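Local coordinates for rhamnose ABC transporter, rhamnose-binding protein (Actinomyces odontolyticus ATCC 17982, PDB 5BQ3) that probably binds rhamnose or a related sugar as the extracytoplasmic solute-binding component of an ABC transporter, at residues L274-A279 against A300-E305. Residues are numbered along the deposited sequence; the frame is centred on the assembly and turned at random.
Sequences LGYVAA and AGNLGE
Tyr276 is the bump of this contact: its ring projects from helix 271-287 and lies against one face of the turn 300-303. CG lies anti to the backbone N (chi1 -166°), which carries the ring toward that turn. Its edge meets the backbone, with Ala300 O in the ring plane 3.2 Å from CE2. The same carbonyl accepts a turn bond from Leu303 N at 3.1 Å, fixing the backbone the ring rests against. At the ring's end, Asn302 N donates to Tyr276 OH over 3.1 Å, nearly straight at 168°; Gly301 CA sits 3.7 Å from that OH, which also hydrogen-bonds Glu55 of helix 40-56. Nearer the helix, Leu303 CD1 approaches the ring obliquely, 3.7 Å from CD2, and reaches Val277 CG2 at 3.8 Å. Val277 CG2 in turn touches Ala300 CB at 4.2 Å, closing a small apolar patch. A leucine in place of Tyr276 would probably leave Asn302 N and Glu55 OE1 without their shared hydroxyl and open a gap beside Ala300 O. The chemistry implies a polar junction beside an apolar patch, tying the 300-303 turn to two helices of the six-stranded lobe of this periplasmic-binding-protein fold, where Val277 also packs on Ile129 of strand 127-130.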
ATOM      1  N   LEU A 274       1.910  -8.484  -2.228  1.00 33.20           N
ATOM      2  CA  LEU A 274       3.126  -7.815  -1.771  1.00 32.39           C
ATOM      3  C   LEU A 274       4.064  -8.807  -1.060  1.00 36.52           C
ATOM      4  O   LEU A 274       5.258  -8.825  -1.360  1.00 36.42           O
ATOM      5  CB  LEU A 274       2.771  -6.629  -0.852  1.00 31.65           C
ATOM      6  CG  LEU A 274       3.928  -5.874  -0.200  1.00 35.51           C
ATOM      7  CD1 LEU A 274       4.618  -4.956  -1.191  1.00 35.40           C
ATOM      8  CD2 LEU A 274       3.440  -5.088   0.972  1.00 36.35           C
ATOM      9  N   GLY A 275       3.514  -9.615  -0.153  1.00 33.13           N
ATOM     10  CA  GLY A 275       4.258 -10.642   0.571  1.00 33.18           C
ATOM     11  C   GLY A 275       4.738 -11.746  -0.352  1.00 37.09           C
ATOM     12  O   GLY A 275       5.838 -12.276  -0.169  1.00 37.36           O
ATOM     13  N   TYR A 276       3.917 -12.072  -1.373  1.00 33.12           N
ATOM     14  CA  TYR A 276       4.177 -13.082  -2.401  1.00 33.59           C
ATOM     15  C   TYR A 276       5.418 -12.712  -3.228  1.00 38.13           C
ATOM     16  O   TYR A 276       6.333 -13.529  -3.329  1.00 39.40           O
ATOM     17  CB  TYR A 276       2.939 -13.246  -3.311  1.00 34.70           C
ATOM     18  CG  TYR A 276       2.963 -14.473  -4.194  1.00 36.97           C
ATOM     19  CD1 TYR A 276       2.408 -15.676  -3.767  1.00 39.83           C
ATOM     20  CD2 TYR A 276       3.492 -14.421  -5.481  1.00 37.81           C
ATOM     21  CE1 TYR A 276       2.424 -16.810  -4.580  1.00 41.71           C
ATOM     22  CE2 TYR A 276       3.509 -15.545  -6.304  1.00 39.82           C
ATOM     23  CZ  TYR A 276       2.974 -16.738  -5.850  1.00 47.54           C
ATOM     24  OH  TYR A 276       2.990 -17.842  -6.667  1.00 50.42           O
ATOM     25  N   VAL A 277       5.455 -11.482  -3.792  1.00 33.52           N
ATOM     26  CA  VAL A 277       6.559 -10.951  -4.611  1.00 32.88           C
ATOM     27  C   VAL A 277       7.841 -10.855  -3.763  1.00 35.55           C
ATOM     28  O   VAL A 277       8.908 -11.239  -4.242  1.00 35.63           O
ATOM     29  CB  VAL A 277       6.187  -9.584  -5.270  1.00 36.08           C
ATOM     30  CG1 VAL A 277       7.385  -8.938  -5.966  1.00 36.14           C
ATOM     31  CG2 VAL A 277       5.035  -9.746  -6.258  1.00 36.26           C
ATOM     32  N   ALA A 278       7.722 -10.384  -2.504  1.00 30.95           N
ATOM     33  CA  ALA A 278       8.836 -10.218  -1.565  1.00 30.27           C
ATOM     34  C   ALA A 278       9.550 -11.543  -1.256  1.00 34.90           C
ATOM     35  O   ALA A 278      10.778 -11.568  -1.225  1.00 34.60           O
ATOM     36  CB  ALA A 278       8.342  -9.578  -0.281  1.00 30.36           C
ATOM     37  N   ALA A 279       8.787 -12.637  -1.050  1.00 32.54           N
ATOM     38  CA  ALA A 279       9.330 -13.967  -0.764  1.00 33.01           C
ATOM     39  C   ALA A 279      10.079 -14.522  -1.975  1.00 37.77           C
ATOM     40  O   ALA A 279      11.114 -15.166  -1.799  1.00 38.80           O
ATOM     41  CB  ALA A 279       8.216 -14.911  -0.348  1.00 34.24           C
ATOM     42  N   ALA A 300       8.265 -13.992 -10.142  1.00 42.11           N
ATOM     43  CA  ALA A 300       7.488 -13.908  -8.909  1.00 40.84           C
ATOM     44  C   ALA A 300       6.291 -14.870  -8.955  1.00 46.51           C
ATOM     45  O   ALA A 300       5.138 -14.450  -8.835  1.00 46.19           O
ATOM     46  CB  ALA A 300       7.030 -12.473  -8.679  1.00 40.09           C
ATOM     47  N   GLY A 301       6.597 -16.154  -9.145  1.00 44.67           N
ATOM     48  CA  GLY A 301       5.636 -17.251  -9.198  1.00 45.92           C
ATOM     49  C   GLY A 301       4.524 -17.115 -10.215  1.00 51.43           C
ATOM     50  O   GLY A 301       4.781 -17.005 -11.417  1.00 52.14           O
ATOM     51  N   ASN A 302       3.275 -17.132  -9.720  1.00 48.40           N
ATOM     52  CA  ASN A 302       2.046 -17.043 -10.515  1.00 49.47           C
ATOM     53  C   ASN A 302       1.781 -15.622 -11.023  1.00 52.12           C
ATOM     54  O   ASN A 302       0.940 -15.445 -11.906  1.00 52.74           O
ATOM     55  CB  ASN A 302       0.844 -17.529  -9.692  1.00 52.61           C
ATOM     56  CG  ASN A 302       0.971 -18.942  -9.163  1.00 82.90           C
ATOM     57  OD1 ASN A 302       1.257 -19.899  -9.897  1.00 77.67           O
ATOM     58  ND2 ASN A 302       0.732 -19.106  -7.868  1.00 76.69           N
ATOM     59  N   LEU A 303       2.491 -14.616 -10.475  1.00 46.92           N
ATOM     60  CA  LEU A 303       2.333 -13.209 -10.856  1.00 45.55           C
ATOM     61  C   LEU A 303       3.255 -12.800 -12.026  1.00 49.56           C
ATOM     62  O   LEU A 303       3.181 -11.663 -12.491  1.00 48.84           O
ATOM     63  CB  LEU A 303       2.562 -12.290  -9.639  1.00 43.62           C
ATOM     64  CG  LEU A 303       1.474 -12.318  -8.554  1.00 48.02           C
ATOM     65  CD1 LEU A 303       1.934 -11.605  -7.305  1.00 46.77           C
ATOM     66  CD2 LEU A 303       0.170 -11.695  -9.041  1.00 50.71           C
ATOM     67  N   GLY A 304       4.069 -13.736 -12.512  1.00 47.18           N
ATOM     68  CA  GLY A 304       4.986 -13.509 -13.625  1.00 47.81           C
ATOM     69  C   GLY A 304       6.280 -12.837 -13.215  1.00 50.15           C
ATOM     70  O   GLY A 304       6.612 -12.802 -12.028  1.00 48.88           O
ATOM     71  N   GLU A 305       7.014 -12.284 -14.192  1.00 46.23           N
ATOM     72  CA  GLU A 305       8.299 -11.620 -13.955  1.00 44.69           C
ATOM     73  C   GLU A 305       8.135 -10.165 -13.486  1.00 45.51           C
ATOM     74  O   GLU A 305       7.106  -9.535 -13.739  1.00 44.69           O
ATOM     75  CB  GLU A 305       9.182 -11.670 -15.214  1.00 47.77           C
ATOM     76  CG  GLU A 305       9.830 -13.024 -15.439  1.00 60.83           C
ATOM     77  CD  GLU A 305      11.028 -13.023 -16.365  1.00 92.35           C
ATOM     78  OE1 GLU A 305      10.866 -12.661 -17.555  1.00 95.50           O
ATOM     79  OE2 GLU A 305      12.126 -13.419 -15.912  1.00 89.16           O
TER